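Local coordinates for protein Mn transporter subunit (Synechocystis sp. PCC 6803, PDB 3UJP) that probably binds manganese in the periplasm and delivers it to an ABC transporter for uptake into the cell, at residues A[34-39]-A[53-58]; A[46-51]-A[145-150]; A[133-138]-A[204-209]; A[245-250]-A[268-273]. All blocks are in the same frame, centred on the assembly; numbering follows the deposited sequence.

Contact 1 (A[34-39]-A[53-58]); sequences VLTTFT and LVVESI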
# COMPACT_ATOMS: atom_id res chain seq x y z
N VAL A 34 7.75 -8.46 0.78
CA VAL A 34 9.09 -8.45 1.38
C VAL A 34 9.06 -8.03 2.84
O VAL A 34 8.44 -7.02 3.19
CB VAL A 34 10.05 -7.54 0.59
CG1 VAL A 34 11.39 -7.49 1.26
CG2 VAL A 34 10.19 -8.04 -0.81
N LEU A 35 9.74 -8.78 3.69
CA LEU A 35 9.68 -8.53 5.13
C LEU A 35 11.05 -8.13 5.70
O LEU A 35 12.07 -8.74 5.36
CB LEU A 35 9.15 -9.76 5.87
CG LEU A 35 8.23 -9.39 7.03
CD1 LEU A 35 6.87 -8.92 6.48
CD2 LEU A 35 8.08 -10.54 8.03
N THR A 36 11.08 -7.09 6.54
CA THR A 36 12.34 -6.72 7.18
C THR A 36 12.23 -6.64 8.69
O THR A 36 11.18 -6.32 9.25
CB THR A 36 12.96 -5.40 6.64
OG1 THR A 36 11.97 -4.37 6.60
CG2 THR A 36 13.49 -5.61 5.25
N THR A 37 13.34 -6.93 9.34
CA THR A 37 13.41 -7.01 10.77
C THR A 37 12.98 -5.74 11.47
O THR A 37 12.02 -5.76 12.27
CB THR A 37 14.81 -7.42 11.21
OG1 THR A 37 15.78 -6.62 10.53
CG2 THR A 37 15.01 -8.86 10.81
N PHE A 38 13.65 -4.63 11.17
CA PHE A 38 13.27 -3.35 11.77
C PHE A 38 13.01 -2.23 10.78
O PHE A 38 13.39 -2.31 9.61
CB PHE A 38 14.28 -2.90 12.82
CG PHE A 38 15.65 -2.62 12.29
CD1 PHE A 38 16.18 -1.35 12.36
CD2 PHE A 38 16.42 -3.63 11.77
CE1 PHE A 38 17.42 -1.09 11.90
CE2 PHE A 38 17.67 -3.38 11.30
CZ PHE A 38 18.18 -2.11 11.37
N THR A 39 12.34 -1.20 11.29
CA THR A 39 11.92 -0.03 10.52
C THR A 39 13.00 0.70 9.73
O THR A 39 12.68 1.34 8.72
CB THR A 39 11.38 1.01 11.46
OG1 THR A 39 12.46 1.48 12.27
CG2 THR A 39 10.30 0.42 12.33
N LEU A 53 7.18 -3.69 -5.10
CA LEU A 53 6.99 -4.69 -4.04
C LEU A 53 6.28 -4.02 -2.87
O LEU A 53 6.07 -2.80 -2.86
CB LEU A 53 8.32 -5.25 -3.53
CG LEU A 53 9.27 -5.90 -4.54
CD1 LEU A 53 10.48 -6.53 -3.86
CD2 LEU A 53 8.56 -6.93 -5.41
N VAL A 54 5.92 -4.81 -1.88
CA VAL A 54 5.25 -4.25 -0.71
C VAL A 54 6.04 -4.60 0.53
O VAL A 54 6.04 -5.74 1.00
CB VAL A 54 3.75 -4.64 -0.60
CG1 VAL A 54 3.44 -5.88 -1.41
CG2 VAL A 54 3.33 -4.80 0.86
N VAL A 55 6.74 -3.59 1.05
CA VAL A 55 7.70 -3.80 2.10
C VAL A 55 7.05 -3.60 3.43
O VAL A 55 6.26 -2.67 3.60
CB VAL A 55 8.79 -2.79 1.99
CG1 VAL A 55 9.76 -3.01 3.13
CG2 VAL A 55 9.46 -2.93 0.64
N GLU A 56 7.40 -4.45 4.38
CA GLU A 56 6.81 -4.35 5.69
C GLU A 56 7.85 -4.72 6.73
O GLU A 56 8.82 -5.40 6.43
CB GLU A 56 5.62 -5.29 5.76
CG GLU A 56 4.77 -5.16 6.98
CD GLU A 56 3.63 -6.17 6.95
OE1 GLU A 56 3.56 -6.94 5.95
OE2 GLU A 56 2.81 -6.20 7.91
N SER A 57 7.66 -4.24 7.95
CA SER A 57 8.59 -4.48 9.02
C SER A 57 8.01 -5.46 10.05
O SER A 57 6.79 -5.54 10.22
CB SER A 57 8.87 -3.16 9.71
OG SER A 57 9.99 -3.22 10.60
N ILE A 58 8.89 -6.19 10.75
CA ILE A 58 8.46 -7.01 11.89
C ILE A 58 8.18 -6.10 13.08
O ILE A 58 7.03 -6.00 13.57
CB ILE A 58 9.54 -8.05 12.32
CG1 ILE A 58 9.95 -8.99 11.19
CG2 ILE A 58 9.06 -8.87 13.52
CD1 ILE A 58 8.94 -9.97 10.85
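Val-34, Leu-35 and Thr-36 pair in parallel with Val-55, Glu-56 and Ser-57, joining the two strands of a beta-alpha-beta unit whose crossover is helix 39-49. The strand axes approach to 4.7 Å at an angle of 26°.

Backbone hydrogen bonds run the length of the pair. Val-34 N donates to Val-54 O at 3.2 Å, Glu-56 N returns a bond to Val-34 O, Thr-36 N reaches Glu-56 O at 2.8 Å, and Ile-58 N closes the ladder on Thr-36 O at 2.7 Å. Glu-56 O is gripped twice: with chi1 at 49°, the hydroxyl of Thr-36 lies between its own N and carbonyl carbon, close enough for a weak second bond from OG1 to Glu-56 O at 3.3 Å.

Apolar contacts line both faces of the sheet. On the face of Val-34, Val-55 and Thr-36, CG2 of Val-34 meets CD1 of Leu-53, and helix 39-49 lies over this side through Ala-42 and Val-45. On the other face Leu-35 and Glu-56 run side by side in the same direction, CD1 of Leu-35 lying 3.9 Å from CB of Glu-56. The carboxylate beyond continues to a salt bridge with Arg-60.

Polar contacts gather where the first strand turns into its helix, with Phe-38 at the N-cap position. Ser-57 OG, anti to its own N, is hydrogen-bonded to Thr-59 O; it also lies 3.2 Å from Thr-39 N, at too poor an angle for a bond.

Contact 2 (A[46-51]-A[145-150]); sequences QNVAGD and NIRQAF. With ZN (zinc ion), chain H.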
# COMPACT_ATOMS: atom_id res chain seq x y z
N GLN A 46 12.17 -0.11 1.11
CA GLN A 46 11.03 0.54 0.49
C GLN A 46 11.55 1.56 -0.53
O GLN A 46 10.86 1.91 -1.49
CB GLN A 46 10.08 1.17 1.52
CG GLN A 46 9.14 2.26 0.95
CD GLN A 46 7.91 1.72 0.18
OE1 GLN A 46 8.00 0.82 -0.68
NE2 GLN A 46 6.74 2.30 0.47
N ASN A 47 12.79 2.00 -0.33
CA ASN A 47 13.36 2.98 -1.24
C ASN A 47 13.96 2.40 -2.50
O ASN A 47 14.11 3.13 -3.46
CB ASN A 47 14.30 3.95 -0.52
CG ASN A 47 13.61 5.28 -0.23
OD1 ASN A 47 13.30 6.02 -1.16
ND2 ASN A 47 13.35 5.58 1.06
N VAL A 48 14.25 1.10 -2.53
CA VAL A 48 14.71 0.44 -3.76
C VAL A 48 13.56 -0.25 -4.50
O VAL A 48 13.64 -0.52 -5.70
CB VAL A 48 15.77 -0.63 -3.47
CG1 VAL A 48 16.06 -1.45 -4.72
CG2 VAL A 48 17.05 -0.01 -2.92
N ALA A 49 12.48 -0.54 -3.78
CA ALA A 49 11.40 -1.34 -4.36
C ALA A 49 10.33 -0.47 -5.03
O ALA A 49 9.82 -0.80 -6.09
CB ALA A 49 10.78 -2.23 -3.29
N GLY A 50 10.00 0.65 -4.42
CA GLY A 50 9.06 1.53 -5.06
C GLY A 50 7.71 0.98 -4.79
O GLY A 50 7.48 0.38 -3.73
N ASP A 51 6.81 1.19 -5.74
CA ASP A 51 5.49 0.62 -5.67
C ASP A 51 5.45 -0.76 -6.32
O ASP A 51 4.37 -1.38 -6.39
CB ASP A 51 4.42 1.59 -6.21
CG ASP A 51 4.81 2.26 -7.51
OD1 ASP A 51 5.49 1.66 -8.37
OD2 ASP A 51 4.40 3.42 -7.72
N ASN A 145 22.86 -4.78 -2.04
CA ASN A 145 22.42 -6.16 -1.75
C ASN A 145 20.91 -6.32 -1.76
O ASN A 145 20.38 -7.39 -2.03
CB ASN A 145 23.00 -6.68 -0.44
CG ASN A 145 24.52 -6.72 -0.44
OD1 ASN A 145 25.15 -7.00 -1.46
ND2 ASN A 145 25.11 -6.44 0.72
N ILE A 146 20.22 -5.23 -1.42
CA ILE A 146 18.78 -5.15 -1.54
C ILE A 146 18.41 -5.20 -3.00
O ILE A 146 17.35 -5.72 -3.37
CB ILE A 146 18.26 -3.82 -1.01
CG1 ILE A 146 18.54 -3.68 0.49
CG2 ILE A 146 16.81 -3.70 -1.31
CD1 ILE A 146 18.33 -2.28 1.05
N ARG A 147 19.28 -4.65 -3.85
CA ARG A 147 18.99 -4.57 -5.26
C ARG A 147 19.08 -5.97 -5.85
O ARG A 147 18.13 -6.45 -6.45
CB ARG A 147 19.96 -3.63 -5.96
CG ARG A 147 19.40 -2.93 -7.19
CD ARG A 147 20.52 -2.73 -8.19
NE ARG A 147 21.04 -4.01 -8.63
CZ ARG A 147 22.21 -4.19 -9.23
NH1 ARG A 147 22.58 -5.41 -9.60
NH2 ARG A 147 23.02 -3.16 -9.47
N GLN A 148 20.22 -6.62 -5.64
CA GLN A 148 20.42 -7.99 -6.14
C GLN A 148 19.34 -8.96 -5.67
O GLN A 148 18.96 -9.88 -6.39
CB GLN A 148 21.78 -8.55 -5.74
CG GLN A 148 22.98 -7.83 -6.32
CD GLN A 148 24.27 -8.30 -5.66
OE1 GLN A 148 24.29 -9.33 -4.97
NE2 GLN A 148 25.36 -7.55 -5.87
N ALA A 149 18.88 -8.76 -4.44
CA ALA A 149 17.91 -9.66 -3.83
C ALA A 149 16.58 -9.54 -4.54
O ALA A 149 15.85 -10.52 -4.65
CB ALA A 149 17.76 -9.34 -2.37
N PHE A 150 16.30 -8.31 -5.01
CA PHE A 150 15.03 -7.97 -5.66
C PHE A 150 14.99 -8.35 -7.14
O PHE A 150 13.92 -8.68 -7.66
CB PHE A 150 14.76 -6.48 -5.57
CG PHE A 150 14.29 -6.01 -4.24
CD1 PHE A 150 14.33 -6.84 -3.15
CD2 PHE A 150 13.82 -4.73 -4.09
CE1 PHE A 150 13.90 -6.40 -1.94
CE2 PHE A 150 13.39 -4.29 -2.89
CZ PHE A 150 13.43 -5.12 -1.81
ZN ZN H . 5.12 3.59 -10.09
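Val-48 and Arg-147 bring their CA atoms to 6.8 Å, and Ala-49 and Phe-150 to 7.7 Å, where the C-terminal end of helix 39-49 packs against helix 136-153. This is helix-on-helix packing in the lobe built on the sheet of strands 33-36 and 54-57; no hydrogen bond crosses it.

Val-48 projects at the other helix and crosses Ile-146 obliquely, its CB 3.9 Å from CG2 of Ile-146. With chi1 at 171°, its CG1 is carried on to Phe-150, 4.0 Å from CD2. The Phe-150 ring lies against both Val-48 and Ala-49. Its CE2 corner meets CB of Ala-49 at 3.3 Å in an oblique approach, while the backbone N of Ala-49 lies in the ring plane at the rim. One face carries Ile-146 O, displaced toward the rim. Beyond the two helices the ring meets Tyr-161 edge-to-face and rests on Leu-53, linking the helix pair to the sheet. Cut back to an alanine, Phe-150 would probably leave a gap beside Ala-49 and Val-48 and deprive Tyr-161 of its ring partner.

Gly-50, with positive phi, is the first residue to leave the helical backbone angles. Just beyond, outside the helix contact, Asp-51 binds a zinc ion shared with Glu-30 of a neighbouring subunit, OD2 at 2.5 Å and OD1 at 2.6 Å from the metal.

Contact 3 (A[133-138]-A[204-209]); sequences WMSPRN and ARDYGM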
# COMPACT_ATOMS: atom_id res chain seq x y z
N TRP A 133 24.73 0.30 9.19
CA TRP A 133 23.93 1.17 8.33
C TRP A 133 24.16 2.63 8.65
O TRP A 133 23.88 3.47 7.82
CB TRP A 133 22.43 0.84 8.45
CG TRP A 133 21.92 1.11 9.79
CD1 TRP A 133 21.51 2.29 10.26
CD2 TRP A 133 21.78 0.17 10.87
NE1 TRP A 133 21.11 2.17 11.58
CE2 TRP A 133 21.27 0.87 11.97
CE3 TRP A 133 22.03 -1.19 11.00
CZ2 TRP A 133 21.00 0.27 13.20
CZ3 TRP A 133 21.75 -1.80 12.22
CH2 TRP A 133 21.24 -1.06 13.30
N MET A 134 24.69 2.93 9.83
CA MET A 134 24.97 4.30 10.26
C MET A 134 26.15 4.89 9.52
O MET A 134 26.59 6.00 9.81
CB MET A 134 25.28 4.33 11.74
CG MET A 134 24.10 4.04 12.58
SD MET A 134 22.81 5.20 12.14
CE MET A 134 23.32 6.55 13.20
N SER A 135 26.71 4.13 8.59
CA SER A 135 27.82 4.61 7.81
C SER A 135 27.40 4.61 6.34
O SER A 135 27.33 3.53 5.73
CB SER A 135 29.05 3.73 8.06
OG SER A 135 30.17 4.11 7.26
N PRO A 136 27.12 5.81 5.77
CA PRO A 136 26.63 6.00 4.39
C PRO A 136 27.51 5.30 3.40
O PRO A 136 26.98 4.69 2.48
CB PRO A 136 26.72 7.50 4.18
CG PRO A 136 26.61 8.08 5.53
CD PRO A 136 27.31 7.10 6.46
N ARG A 137 28.83 5.37 3.56
CA ARG A 137 29.71 4.50 2.77
C ARG A 137 29.18 3.06 2.81
O ARG A 137 29.02 2.42 1.77
CB ARG A 137 31.18 4.60 3.25
CG ARG A 137 31.58 6.01 3.75
CD ARG A 137 32.93 6.57 3.21
NE ARG A 137 33.22 7.91 3.74
CZ ARG A 137 33.69 8.95 3.04
NH1 ARG A 137 33.90 10.11 3.67
NH2 ARG A 137 33.96 8.85 1.74
N ASN A 138 28.89 2.58 4.02
CA ASN A 138 28.32 1.25 4.25
C ASN A 138 26.88 1.11 3.77
O ASN A 138 26.45 0.04 3.32
CB ASN A 138 28.32 0.92 5.74
CG ASN A 138 29.67 0.58 6.27
OD1 ASN A 138 29.93 0.71 7.46
ND2 ASN A 138 30.56 0.13 5.39
N ALA A 204 31.24 7.23 13.62
CA ALA A 204 32.37 7.93 14.21
C ALA A 204 33.68 7.56 13.54
O ALA A 204 34.57 8.39 13.45
CB ALA A 204 32.46 7.68 15.69
N ARG A 205 33.82 6.33 13.07
CA ARG A 205 35.01 6.01 12.28
C ARG A 205 35.05 6.89 11.01
O ARG A 205 36.10 7.39 10.61
CB ARG A 205 35.05 4.53 11.91
CG ARG A 205 36.25 4.15 11.09
CD ARG A 205 35.82 3.62 9.75
NE ARG A 205 35.76 2.16 9.73
CZ ARG A 205 34.79 1.44 9.17
NH1 ARG A 205 33.75 2.04 8.58
NH2 ARG A 205 34.83 0.11 9.21
N ASP A 206 33.88 7.09 10.40
CA ASP A 206 33.78 7.75 9.10
C ASP A 206 34.12 9.22 9.18
O ASP A 206 34.67 9.78 8.25
CB ASP A 206 32.36 7.61 8.53
CG ASP A 206 32.18 6.38 7.65
OD1 ASP A 206 32.82 5.34 7.91
OD2 ASP A 206 31.38 6.45 6.70
N TYR A 207 33.76 9.85 10.28
CA TYR A 207 33.93 11.29 10.41
C TYR A 207 34.85 11.62 11.56
O TYR A 207 34.75 12.69 12.16
CB TYR A 207 32.57 11.96 10.57
CG TYR A 207 31.66 11.54 9.45
CD1 TYR A 207 32.03 11.74 8.12
CD2 TYR A 207 30.46 10.89 9.70
CE1 TYR A 207 31.21 11.33 7.07
CE2 TYR A 207 29.63 10.48 8.65
CZ TYR A 207 30.01 10.71 7.34
OH TYR A 207 29.18 10.29 6.32
N GLY A 208 35.74 10.67 11.86
CA GLY A 208 36.80 10.85 12.84
C GLY A 208 36.35 11.41 14.18
O GLY A 208 36.83 12.46 14.62
N MET A 209 35.44 10.69 14.83
CA MET A 209 35.02 11.05 16.18
C MET A 209 35.51 10.02 17.20
O MET A 209 35.81 8.86 16.85
CB MET A 209 33.49 11.19 16.25
CG MET A 209 32.92 12.25 15.32
SD MET A 209 31.26 12.79 15.81
CE MET A 209 31.63 13.99 17.09
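The guanidinium of Arg-137 meets Asp-206 OD2 at its edge, in plane, with the carboxylate turned 61° from it. The salt bridge is long, 3.8 Å from Arg-137 NE to Asp-206 OD2. A second guanidinium, that of Arg-205, has Asp-206 OD1 at its edge, also in plane, through a weak bond of 3.5 Å from NH1. The third flat group, the Tyr-207 ring, carries CB of Asp-206 over the centre of one face.

A hydroxyl provides the shortest polar contact. Ser-135 OG donates to Asp-206 OD2 at 2.7 Å, coming from above the carboxylate plane, 46° out of it. Chi1 of Ser-135 is 177°, which turns OG away from its own N and toward the aspartate; although Ser-135 holds the N-cap position of helix 136-153, its side chain makes no capping bond. The carboxylate thus sits beside the start of that helix with an arginine from each segment, surroundings likely to favour its negative charge. With an asparagine in place of Asp-206, Arg-137 and Arg-205 would probably lose the counter-charge they share.

Next to this network Pro-136 CG rests against Tyr-207 OH at 3.5 Å, the ring and the pyrrolidine coming from opposite directions. The tyrosine hydroxyl itself is hydrogen-bonded to Asp-176 of the long helix 158-183.

The serine-aspartate hydrogen bond, with the long salt bridge of Arg-137, joins the start of helix 136-153 to the end of helix 201-206. This is consistent with a bridge between the two lobes of a metal-binding periplasmic protein of the zinc-uptake component A family, alongside the long helix that links them.

Contact 4 (A[245-250]-A[268-273]); sequences CESTVS and NLYVDS. With MN (manganese (II) ion), chain D.
This contact supplies a ligand of the manganese site and joins the ends of two parallel strands of a beta-alpha-beta unit, 242-246 and 264-269. Cys-245 pairs with Asn-268 and Glu-246 with Leu-269. Leu-269 N donates to Cys-245 O at 2.7 Å; the return bond, Ser-247 N to Leu-269 O at 3.3 Å, is weak.

At the strand ends and beyond, the two segments stay together. CG of Glu-246 packs on Val-271 CG2 at 3.3 Å, and the side chain bends at chi2 (76°), its carboxylate accepting a hydrogen bond from Glu-197 N, which probably helps to position Glu-197, a manganese ligand, from the second shell. Ser-247 OG lies obliquely by the Tyr-270 ring, 3.4 Å from CD2. In the type I turn from Glu-246 to Val-249, Thr-248 sets CG2 3.9 Å from Ser-273 CB and crosses Asp-272 at about a right angle.

Asp-272 OD2 binds manganese at 1.9 Å; His-66, His-131 and Glu-197 complete the protein ligands. Cys-245 is disulfide-bonded to Cys-196, while Leu-269 packs between strand 192-195 and helix 284-296.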
# COMPACT_ATOMS: atom_id res chain seq x y z
N CYS A 245 21.41 9.97 24.18
CA CYS A 245 20.89 8.60 24.26
C CYS A 245 20.32 8.23 22.90
O CYS A 245 20.48 8.97 21.93
CB CYS A 245 19.79 8.51 25.31
SG CYS A 245 19.82 6.99 26.26
N GLU A 246 19.66 7.07 22.84
CA GLU A 246 18.94 6.69 21.63
C GLU A 246 17.52 6.37 21.98
O GLU A 246 17.19 6.13 23.15
CB GLU A 246 19.58 5.50 20.93
CG GLU A 246 20.99 5.75 20.45
CD GLU A 246 21.96 5.72 21.59
OE1 GLU A 246 21.91 4.76 22.37
OE2 GLU A 246 22.75 6.67 21.71
N SER A 247 16.68 6.33 20.95
CA SER A 247 15.25 6.26 21.16
C SER A 247 14.71 4.90 21.54
O SER A 247 13.53 4.77 21.77
CB SER A 247 14.53 6.76 19.91
OG SER A 247 14.64 5.84 18.83
N THR A 248 15.56 3.88 21.60
CA THR A 248 15.10 2.50 21.90
C THR A 248 15.50 1.94 23.29
O THR A 248 15.05 0.85 23.67
CB THR A 248 15.50 1.51 20.78
OG1 THR A 248 16.92 1.52 20.60
CG2 THR A 248 14.86 1.92 19.47
N VAL A 249 16.32 2.69 24.04
CA VAL A 249 16.89 2.24 25.30
C VAL A 249 16.56 3.21 26.42
O VAL A 249 15.74 4.11 26.23
CB VAL A 249 18.42 2.14 25.18
CG1 VAL A 249 18.77 1.20 24.05
CG2 VAL A 249 19.02 3.51 24.92
N SER A 250 17.23 3.02 27.56
CA SER A 250 16.95 3.69 28.84
C SER A 250 17.68 5.03 29.00
O SER A 250 18.91 5.09 29.00
CB SER A 250 17.35 2.73 29.99
OG SER A 250 17.25 3.33 31.27
N ASN A 268 17.53 12.41 22.07
CA ASN A 268 17.79 11.07 21.58
C ASN A 268 18.35 11.14 20.17
O ASN A 268 17.91 11.96 19.37
CB ASN A 268 16.51 10.26 21.57
CG ASN A 268 16.16 9.68 22.93
OD1 ASN A 268 16.98 9.69 23.85
ND2 ASN A 268 14.94 9.15 23.05
N LEU A 269 19.34 10.30 19.89
CA LEU A 269 19.82 10.08 18.54
C LEU A 269 19.02 8.89 18.08
O LEU A 269 18.40 8.24 18.89
CB LEU A 269 21.30 9.73 18.56
CG LEU A 269 22.15 10.85 19.17
CD1 LEU A 269 23.63 10.48 19.29
CD2 LEU A 269 21.97 12.09 18.32
N TYR A 270 19.02 8.59 16.79
CA TYR A 270 18.20 7.50 16.31
C TYR A 270 19.04 6.47 15.57
O TYR A 270 19.63 6.82 14.56
CB TYR A 270 17.12 8.07 15.41
CG TYR A 270 16.02 8.81 16.17
CD1 TYR A 270 16.23 10.10 16.66
CD2 TYR A 270 14.77 8.22 16.39
CE1 TYR A 270 15.22 10.78 17.35
CE2 TYR A 270 13.76 8.89 17.08
CZ TYR A 270 13.98 10.17 17.56
OH TYR A 270 12.97 10.83 18.24
N VAL A 271 19.12 5.22 16.04
CA VAL A 271 19.88 4.20 15.32
C VAL A 271 19.11 2.97 14.90
O VAL A 271 19.15 2.55 13.74
CB VAL A 271 21.06 3.64 16.10
CG1 VAL A 271 22.32 3.88 15.33
CG2 VAL A 271 21.12 4.20 17.51
N ASP A 272 18.45 2.36 15.88
CA ASP A 272 17.83 1.06 15.70
C ASP A 272 16.38 1.19 15.28
O ASP A 272 15.69 0.19 15.09
CB ASP A 272 17.97 0.23 16.97
CG ASP A 272 19.44 -0.17 17.27
OD1 ASP A 272 20.29 -0.08 16.39
OD2 ASP A 272 19.72 -0.61 18.40
N SER A 273 15.91 2.42 15.13
CA SER A 273 14.53 2.68 14.73
C SER A 273 14.32 4.15 14.41
O SER A 273 14.94 5.03 15.00
CB SER A 273 13.57 2.23 15.82
OG SER A 273 12.41 3.05 15.85
MN MN D . 21.54 -1.19 18.72

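Overall arrangement
Contacts 1 and 2 share one lobe, their centres 11 Å apart: Leu-53 CD1 lies 3.8 Å from Phe-150 CE2, tying the sheet to its covering helices. Contact 3 uses the start of helix 136-153, the helix that also serves contact 2, though about 7 Å separates their nearest atoms. Contacts 1 and 3 reach the neighbourhood of the manganese site through Phe-38 and Trp-133; contact 4 supplies a ligand, Asp-272. Phe-38 CZ of contact 1 packs 3.7 Å from Trp-133 CZ3, and the same tryptophan gives a weak hydrogen bond from NE1 to Val-271 O of contact 4 at 2.9 Å. The side chain of Phe-38 stays about 8 Å from the manganese.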